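Methylxanthine N1-demethylase NdmA (Pseudomonas putida, PDB 6ICN) removes the N1-methyl group of caffeine and related methylxanthines as formaldehyde, a Rieske-type non-heme iron oxygenase reaction driven by NADH and O2. Local coordinates at residues P212-N217 with I362-S367. Sequence-based numbering, arbitrary orientation.
Sequences PMDRFN and IESDRS
D214 receives the backbone amides of E363 and S364 through its carboxylate, which is the polar centre of the contact. D214 OD1 accepts both: E363 N (2.8 Å) meets it nearly along the C-O bond, while S364 N (2.9 Å) uses the syn lone pair. Aspartate suits this place because its short side chain, with CG beside its own backbone N (chi1 -57°), brings both oxygens to the loop. D214 OD2 probably takes the hydroxyl of S364, though its modelled place is less certain; S364 OG accepts from R366 N (3.2 Å), closing an ST turn. R366 NH2 is a salt-bridge partner of D214 OD2, but too close in the model for its geometry to be trusted; Y368 OH hydrogen-bonds to both. In the reverse direction, M213 N donates to E363 OE1 (2.9 Å) from above the carboxylate plane, and K330 pairs with the same oxygen. Apolar contacts add to this: I362 CD1 lies 3.9 Å from D214 CB, and P212 CB rests 3.8 Å from E363 CG. The C-terminal tail is thus tied to 214-216, an outermost strand of the seven-stranded antiparallel sheet in the catalytic domain. Strand 219-225 flanks it, Y368 stacks on F216, and helix 330-348 packs against M213 and pairs E341 with R215.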
loop_
_atom_site.group_PDB
_atom_site.type_symbol
_atom_site.label_atom_id
_atom_site.label_comp_id
_atom_site.label_asym_id
_atom_site.label_seq_id
_atom_site.Cartn_x
_atom_site.Cartn_y
_atom_site.Cartn_z
ATOM N N PRO A 212 -47.726 -4.035 20.891
ATOM C CA PRO A 212 -47.625 -3.582 22.282
ATOM C C PRO A 212 -46.235 -3.854 22.838
ATOM O O PRO A 212 -45.576 -4.826 22.464
ATOM C CB PRO A 212 -48.693 -4.409 23.010
ATOM C CG PRO A 212 -48.949 -5.571 22.135
ATOM C CD PRO A 212 -48.662 -5.161 20.729
ATOM N N MET A 213 -45.787 -2.962 23.716
ATOM C CA MET A 213 -44.456 -3.032 24.313
ATOM C C MET A 213 -44.573 -2.910 25.824
ATOM O O MET A 213 -45.207 -1.977 26.324
ATOM C CB MET A 213 -43.535 -1.923 23.788
ATOM C CG MET A 213 -43.326 -1.959 22.297
ATOM S SD MET A 213 -42.409 -0.514 21.717
ATOM C CE MET A 213 -40.759 -0.901 22.361
ATOM N N ASP A 214 -43.946 -3.839 26.540
ATOM C CA ASP A 214 -43.939 -3.849 27.994
ATOM C C ASP A 214 -42.554 -3.520 28.522
ATOM O O ASP A 214 -41.546 -3.982 27.969
ATOM C CB ASP A 214 -44.344 -5.222 28.540
ATOM C CG ASP A 214 -45.693 -5.666 28.048
ATOM O OD1 ASP A 214 -46.570 -4.801 27.846
ATOM O OD2 ASP A 214 -45.869 -6.887 27.861
ATOM N N ARG A 215 -42.513 -2.750 29.608
ATOM C CA ARG A 215 -41.311 -2.597 30.416
ATOM C C ARG A 215 -41.426 -3.516 31.624
ATOM O O ARG A 215 -42.431 -3.480 32.343
ATOM C CB ARG A 215 -41.104 -1.165 30.895
ATOM C CG ARG A 215 -41.196 -0.064 29.849
ATOM C CD ARG A 215 -40.897 1.216 30.549
ATOM N NE ARG A 215 -40.974 2.405 29.701
ATOM C CZ ARG A 215 -40.747 3.630 30.149
ATOM N NH1 ARG A 215 -40.844 4.675 29.333
ATOM N NH2 ARG A 215 -40.445 3.818 31.431
ATOM N N PHE A 216 -40.404 -4.332 31.845
ATOM C CA PHE A 216 -40.413 -5.231 32.992
ATOM C C PHE A 216 -38.971 -5.533 33.371
ATOM O O PHE A 216 -38.185 -5.963 32.517
ATOM C CB PHE A 216 -41.181 -6.518 32.672
ATOM C CG PHE A 216 -41.368 -7.418 33.862
ATOM C CD1 PHE A 216 -42.317 -7.123 34.822
ATOM C CD2 PHE A 216 -40.585 -8.549 34.018
ATOM C CE1 PHE A 216 -42.492 -7.945 35.920
ATOM C CE2 PHE A 216 -40.759 -9.377 35.117
ATOM C CZ PHE A 216 -41.706 -9.068 36.067
ATOM N N ASN A 217 -38.625 -5.276 34.632
ATOM C CA ASN A 217 -37.298 -5.597 35.165
ATOM C C ASN A 217 -36.184 -4.949 34.344
ATOM O O ASN A 217 -35.126 -5.544 34.124
ATOM C CB ASN A 217 -37.083 -7.110 35.245
ATOM C CG ASN A 217 -37.893 -7.762 36.350
ATOM O OD1 ASN A 217 -38.413 -7.086 37.249
ATOM N ND2 ASN A 217 -37.992 -9.083 36.299
ATOM N N ILE A 362 -46.883 -2.106 31.712
ATOM C CA ILE A 362 -47.409 -3.191 30.899
ATOM C C ILE A 362 -48.491 -2.628 29.995
ATOM O O ILE A 362 -49.397 -1.927 30.461
ATOM C CB ILE A 362 -47.961 -4.332 31.772
ATOM C CG1 ILE A 362 -46.921 -4.765 32.811
ATOM C CG2 ILE A 362 -48.410 -5.490 30.907
ATOM C CD1 ILE A 362 -45.593 -5.195 32.225
ATOM N N GLU A 363 -48.399 -2.923 28.701
ATOM C CA GLU A 363 -49.510 -2.621 27.817
ATOM C C GLU A 363 -50.009 -3.824 27.027
ATOM O O GLU A 363 -51.080 -3.731 26.417
ATOM C CB GLU A 363 -49.153 -1.459 26.870
ATOM C CG GLU A 363 -48.269 -1.808 25.728
ATOM C CD GLU A 363 -47.780 -0.578 24.943
ATOM O OE1 GLU A 363 -47.578 -0.716 23.736
ATOM O OE2 GLU A 363 -47.587 0.512 25.522
ATOM N N SER A 364 -49.307 -4.957 27.055
ATOM C CA SER A 364 -49.807 -6.175 26.444
ATOM C C SER A 364 -50.708 -6.908 27.438
ATOM O O SER A 364 -50.896 -6.478 28.578
ATOM C CB SER A 364 -48.655 -7.070 25.994
ATOM O OG SER A 364 -48.203 -7.868 27.075
ATOM N N ASP A 365 -51.269 -8.037 27.007
ATOM C CA ASP A 365 -52.133 -8.844 27.856
ATOM C C ASP A 365 -51.395 -10.021 28.493
ATOM O O ASP A 365 -52.035 -10.994 28.906
ATOM C CB ASP A 365 -53.337 -9.346 27.057
ATOM C CG ASP A 365 -52.952 -10.347 25.978
ATOM O OD1 ASP A 365 -51.753 -10.429 25.627
ATOM O OD2 ASP A 365 -53.853 -11.054 25.479
ATOM N N ARG A 366 -50.070 -9.958 28.573
ATOM C CA ARG A 366 -49.300 -11.104 29.031
ATOM C C ARG A 366 -49.102 -11.066 30.541
ATOM O O ARG A 366 -49.225 -10.019 31.184
ATOM C CB ARG A 366 -47.954 -11.180 28.310
ATOM C CG ARG A 366 -48.090 -11.147 26.798
ATOM C CD ARG A 366 -46.727 -11.045 26.127
ATOM N NE ARG A 366 -45.986 -9.891 26.617
ATOM C CZ ARG A 366 -45.400 -8.982 25.835
ATOM N NH1 ARG A 366 -45.471 -9.098 24.515
ATOM N NH2 ARG A 366 -44.727 -7.962 26.369
ATOM N N SER A 367 -48.728 -12.228 31.083
ATOM C CA SER A 367 -49.038 -12.565 32.469
ATOM C C SER A 367 -48.403 -11.591 33.456
ATOM O O SER A 367 -49.110 -10.950 34.245
ATOM C CB SER A 367 -48.602 -14.001 32.764
ATOM O OG SER A 367 -49.072 -14.422 34.036
#